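Local coordinates for protein serine--tRNA ligase, cytoplasmic (Candida albicans, PDB 3QO8) that joins serine to tRNA(Ser) in two steps, first activating the amino acid with ATP to Ser-AMP and then passing it to the tRNA acceptor end, at residues Met1-Gly13 / Asn100-Val112. Numbering follows the deposited sequence.
Sequences MLDINAFLVEKGG and NLRSKINQVGNIV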
loop_
_atom_site.group_PDB
_atom_site.type_symbol
_atom_site.label_atom_id
_atom_site.label_comp_id
_atom_site.label_asym_id
_atom_site.label_seq_id
_atom_site.Cartn_x
_atom_site.Cartn_y
_atom_site.Cartn_z
ATOM N N MET A 1 12.770 -22.751 9.660
ATOM C CA MET A 1 12.547 -23.976 10.414
ATOM C C MET A 1 13.830 -24.386 11.124
ATOM O O MET A 1 14.888 -23.796 10.904
ATOM C CB MET A 1 12.094 -25.100 9.484
ATOM C CG MET A 1 13.222 -25.687 8.670
ATOM S SD MET A 1 12.741 -26.017 6.970
ATOM C CE MET A 1 11.220 -26.918 7.242
ATOM N N LEU A 2 13.724 -25.382 11.994
ATOM C CA LEU A 2 14.881 -25.928 12.679
ATOM C C LEU A 2 15.676 -26.808 11.725
ATOM O O LEU A 2 15.138 -27.302 10.743
ATOM C CB LEU A 2 14.430 -26.771 13.877
ATOM C CG LEU A 2 13.588 -26.060 14.941
ATOM C CD1 LEU A 2 13.172 -27.056 16.033
ATOM C CD2 LEU A 2 14.372 -24.902 15.542
ATOM N N ASP A 3 16.955 -27.001 12.027
ATOM C CA ASP A 3 17.787 -27.915 11.263
ATOM C C ASP A 3 17.283 -29.344 11.410
ATOM O O ASP A 3 16.852 -29.755 12.491
ATOM C CB ASP A 3 19.223 -27.827 11.735
ATOM N N ILE A 4 17.341 -30.100 10.321
ATOM C CA ILE A 4 17.029 -31.522 10.351
ATOM C C ILE A 4 17.804 -32.218 11.481
ATOM O O ILE A 4 17.239 -32.987 12.259
ATOM C CB ILE A 4 17.382 -32.173 9.002
ATOM C CG1 ILE A 4 17.120 -33.678 9.031
ATOM C CG2 ILE A 4 18.832 -31.880 8.636
ATOM C CD1 ILE A 4 15.655 -34.033 9.047
ATOM N N ASN A 5 19.094 -31.917 11.586
ATOM C CA ASN A 5 19.957 -32.599 12.542
ATOM C C ASN A 5 19.563 -32.358 13.997
ATOM O O ASN A 5 19.916 -33.142 14.883
ATOM C CB ASN A 5 21.429 -32.254 12.289
ATOM C CG ASN A 5 21.986 -32.959 11.070
ATOM O OD1 ASN A 5 21.325 -33.810 10.482
ATOM N ND2 ASN A 5 23.209 -32.611 10.683
ATOM N N ALA A 6 18.811 -31.287 14.243
ATOM C CA ALA A 6 18.332 -31.007 15.595
ATOM C C ALA A 6 17.449 -32.132 16.133
ATOM O O ALA A 6 17.358 -32.332 17.342
ATOM C CB ALA A 6 17.583 -29.676 15.639
ATOM N N PHE A 7 16.792 -32.857 15.236
ATOM C CA PHE A 7 15.878 -33.934 15.630
ATOM C C PHE A 7 16.604 -35.267 15.817
ATOM O O PHE A 7 16.012 -36.244 16.258
ATOM C CB PHE A 7 14.778 -34.117 14.573
ATOM C CG PHE A 7 13.899 -32.907 14.393
ATOM C CD1 PHE A 7 12.650 -32.846 14.994
ATOM C CD2 PHE A 7 14.325 -31.833 13.625
ATOM C CE1 PHE A 7 11.839 -31.733 14.843
ATOM C CE2 PHE A 7 13.525 -30.716 13.466
ATOM C CZ PHE A 7 12.275 -30.665 14.079
ATOM N N LEU A 8 17.884 -35.307 15.465
ATOM C CA LEU A 8 18.601 -36.577 15.339
ATOM C C LEU A 8 19.702 -36.724 16.380
ATOM O O LEU A 8 20.755 -36.089 16.282
ATOM C CB LEU A 8 19.179 -36.701 13.931
ATOM C CG LEU A 8 18.106 -36.509 12.853
ATOM C CD1 LEU A 8 18.720 -36.443 11.460
ATOM C CD2 LEU A 8 17.064 -37.625 12.963
ATOM N N VAL A 9 19.440 -37.560 17.378
ATOM C CA VAL A 9 20.395 -37.816 18.447
ATOM C C VAL A 9 21.742 -38.247 17.877
ATOM O O VAL A 9 22.797 -37.849 18.370
ATOM C CB VAL A 9 19.878 -38.914 19.406
ATOM C CG1 VAL A 9 21.024 -39.707 19.969
ATOM C CG2 VAL A 9 19.065 -38.292 20.520
ATOM N N GLU A 10 21.695 -39.060 16.829
ATOM C CA GLU A 10 22.908 -39.632 16.257
ATOM C C GLU A 10 23.719 -38.569 15.523
ATOM O O GLU A 10 24.891 -38.774 15.209
ATOM C CB GLU A 10 22.557 -40.785 15.314
ATOM C CG GLU A 10 21.756 -40.357 14.080
ATOM C CD GLU A 10 20.241 -40.398 14.288
ATOM O OE1 GLU A 10 19.763 -40.083 15.407
ATOM O OE2 GLU A 10 19.531 -40.753 13.320
ATOM N N LYS A 11 23.088 -37.428 15.259
ATOM C CA LYS A 11 23.730 -36.344 14.532
ATOM C C LYS A 11 24.081 -35.191 15.460
ATOM O O LYS A 11 24.495 -34.126 15.007
ATOM C CB LYS A 11 22.820 -35.846 13.411
ATOM C CG LYS A 11 22.609 -36.846 12.293
ATOM C CD LYS A 11 23.742 -36.789 11.289
ATOM C CE LYS A 11 23.455 -37.677 10.093
ATOM N NZ LYS A 11 24.416 -37.439 8.980
ATOM N N GLY A 12 23.897 -35.402 16.759
ATOM C CA GLY A 12 24.234 -34.390 17.741
ATOM C C GLY A 12 23.060 -33.574 18.246
ATOM O O GLY A 12 23.232 -32.688 19.082
ATOM N N GLY A 13 21.862 -33.867 17.754
ATOM C CA GLY A 13 20.691 -33.105 18.152
ATOM C C GLY A 13 20.078 -33.575 19.452
ATOM O O GLY A 13 20.529 -34.552 20.040
ATOM N N ASN A 100 7.642 -34.783 2.484
ATOM C CA ASN A 100 6.816 -34.913 3.676
ATOM C C ASN A 100 7.610 -34.629 4.941
ATOM O O ASN A 100 7.073 -34.130 5.927
ATOM C CB ASN A 100 6.178 -36.302 3.753
ATOM C CG ASN A 100 5.175 -36.542 2.643
ATOM O OD1 ASN A 100 4.692 -35.600 2.011
ATOM N ND2 ASN A 100 4.850 -37.809 2.401
ATOM N N LEU A 101 8.893 -34.959 4.907
ATOM C CA LEU A 101 9.761 -34.688 6.039
ATOM C C LEU A 101 9.875 -33.179 6.237
ATOM O O LEU A 101 9.617 -32.673 7.323
ATOM C CB LEU A 101 11.133 -35.328 5.830
ATOM C CG LEU A 101 12.227 -34.985 6.832
ATOM C CD1 LEU A 101 11.890 -35.555 8.201
ATOM C CD2 LEU A 101 13.545 -35.537 6.330
ATOM N N ARG A 102 10.223 -32.452 5.181
ATOM C CA ARG A 102 10.362 -31.004 5.301
ATOM C C ARG A 102 9.042 -30.315 5.657
ATOM O O ARG A 102 9.023 -29.311 6.374
ATOM C CB ARG A 102 10.991 -30.414 4.041
ATOM C CG ARG A 102 12.377 -30.986 3.776
ATOM C CD ARG A 102 13.023 -30.429 2.523
ATOM N NE ARG A 102 14.320 -31.055 2.287
ATOM C CZ ARG A 102 15.468 -30.625 2.805
ATOM N NH1 ARG A 102 15.487 -29.551 3.585
ATOM N NH2 ARG A 102 16.599 -31.265 2.538
ATOM N N SER A 103 7.939 -30.870 5.171
ATOM C CA SER A 103 6.619 -30.340 5.483
ATOM C C SER A 103 6.342 -30.433 6.973
ATOM O O SER A 103 5.775 -29.516 7.569
ATOM C CB SER A 103 5.546 -31.109 4.718
ATOM O OG SER A 103 4.264 -30.868 5.267
ATOM N N LYS A 104 6.732 -31.557 7.569
ATOM C CA LYS A 104 6.542 -31.764 8.994
ATOM C C LYS A 104 7.463 -30.857 9.795
ATOM O O LYS A 104 7.032 -30.207 10.739
ATOM C CB LYS A 104 6.763 -33.227 9.367
ATOM C CG LYS A 104 5.609 -34.130 8.968
ATOM C CD LYS A 104 5.757 -35.522 9.562
ATOM C CE LYS A 104 4.564 -36.398 9.215
ATOM N NZ LYS A 104 3.285 -35.817 9.700
ATOM N N ILE A 105 8.732 -30.805 9.410
ATOM C CA ILE A 105 9.683 -29.967 10.122
ATOM C C ILE A 105 9.233 -28.512 10.101
ATOM O O ILE A 105 9.401 -27.778 11.079
ATOM C CB ILE A 105 11.085 -30.103 9.542
ATOM C CG1 ILE A 105 11.632 -31.504 9.855
ATOM C CG2 ILE A 105 11.992 -29.008 10.083
ATOM C CD1 ILE A 105 12.898 -31.839 9.122
ATOM N N ASN A 106 8.625 -28.112 8.991
ATOM C CA ASN A 106 8.127 -26.753 8.842
ATOM C C ASN A 106 7.055 -26.383 9.863
ATOM O O ASN A 106 6.876 -25.212 10.186
ATOM C CB ASN A 106 7.602 -26.530 7.422
ATOM C CG ASN A 106 7.088 -25.130 7.215
ATOM O OD1 ASN A 106 7.859 -24.170 7.207
ATOM N ND2 ASN A 106 5.776 -25.000 7.043
ATOM N N GLN A 107 6.345 -27.385 10.362
ATOM C CA GLN A 107 5.299 -27.160 11.353
ATOM C C GLN A 107 5.843 -26.922 12.772
ATOM O O GLN A 107 5.140 -26.378 13.621
ATOM C CB GLN A 107 4.329 -28.338 11.376
ATOM C CG GLN A 107 3.640 -28.617 10.063
ATOM C CD GLN A 107 2.654 -29.752 10.180
ATOM O OE1 GLN A 107 1.817 -29.768 11.083
ATOM N NE2 GLN A 107 2.755 -30.720 9.279
ATOM N N VAL A 108 7.086 -27.323 13.023
ATOM C CA VAL A 108 7.663 -27.217 14.360
ATOM C C VAL A 108 8.180 -25.805 14.644
ATOM O O VAL A 108 9.003 -25.267 13.897
ATOM C CB VAL A 108 8.804 -28.232 14.564
ATOM C CG1 VAL A 108 9.391 -28.110 15.973
ATOM C CG2 VAL A 108 8.305 -29.652 14.306
ATOM N N GLY A 109 7.694 -25.212 15.727
ATOM C CA GLY A 109 8.135 -23.892 16.139
ATOM C C GLY A 109 9.575 -23.876 16.613
ATOM O O GLY A 109 10.147 -24.910 16.952
ATOM N N ASN A 110 10.169 -22.690 16.616
ATOM C CA ASN A 110 11.530 -22.505 17.092
ATOM C C ASN A 110 11.636 -22.946 18.565
ATOM O O ASN A 110 10.637 -22.945 19.298
ATOM C CB ASN A 110 11.909 -21.028 16.949
ATOM C CG ASN A 110 13.404 -20.812 16.912
ATOM O OD1 ASN A 110 14.176 -21.755 17.027
ATOM N ND2 ASN A 110 13.819 -19.563 16.723
ATOM N N ILE A 111 12.835 -23.326 18.998
ATOM C CA ILE A 111 13.037 -23.736 20.392
ATOM C C ILE A 111 12.825 -22.566 21.334
ATOM O O ILE A 111 13.546 -21.569 21.273
ATOM C CB ILE A 111 14.454 -24.275 20.640
ATOM C CG1 ILE A 111 14.768 -25.425 19.684
ATOM C CG2 ILE A 111 14.616 -24.704 22.109
ATOM C CD1 ILE A 111 13.659 -26.410 19.578
ATOM N N VAL A 112 11.835 -22.688 22.207
ATOM C CA VAL A 112 11.578 -21.649 23.191
ATOM C C VAL A 112 12.736 -21.507 24.173
ATOM O O VAL A 112 13.164 -22.473 24.802
ATOM C CB VAL A 112 10.285 -21.909 23.974
ATOM C CG1 VAL A 112 10.085 -20.809 24.994
ATOM C CG2 VAL A 112 9.109 -21.986 23.013
HETATM O O HOH W 1 10.020 -22.390 8.805
HETATM O O HOH W 2 11.026 -26.491 12.490
#
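Met1 and Leu2 run as extended chain over the C-terminal end of helix 74-107, whose last turns open segment 100-112, with CA atoms 5.5 Å apart at Met1 and Asn106; the 3-10 turn 4-7 follows. No direct hydrogen bond joins the segments. Instead, one water accepts from Leu2 N and donates to Val108 O, its approach to Ile105 O being unusually short and so less certain, and a second links Met1 N to Asn106 OD1. Ile105 is the apolar centre: its CG2 meets Met1 CE at 3.6 Å and lies oblique to the Phe7 ring, nearest CE2, while its CD1 packs on Ile4 CD1 at 3.5 Å. The Met1 chain, bent at chi2 and chi3, folds its methyl back against the helix backbone, CE lying 3.3 Å from Asn106 N. With Ile4 CG1 anti to the backbone N (chi1 178°), CD1 extends to Leu101 CD2 as well. Leu2 forks over the chain leaving the helix: CD1 touches Ile111 CD1 at 3.6 Å, and CD2 approaches Asn110 OD1. Val108 CG2 sits at the edge of the Phe7 ring, near its plane, 4.1 Å from Phe7 CZ. Phe7 and Val108 both also pack on Ile18 of helix 15-25. The N-terminus thus packs where the tRNA-binding helical arm returns to the catalytic core, to which Asn110 ND2 is tied by hydrogen bonds with Thr374 OG1 and Ala347 O, and Met1 by a backbone bond with Tyr376 of helix 376-381.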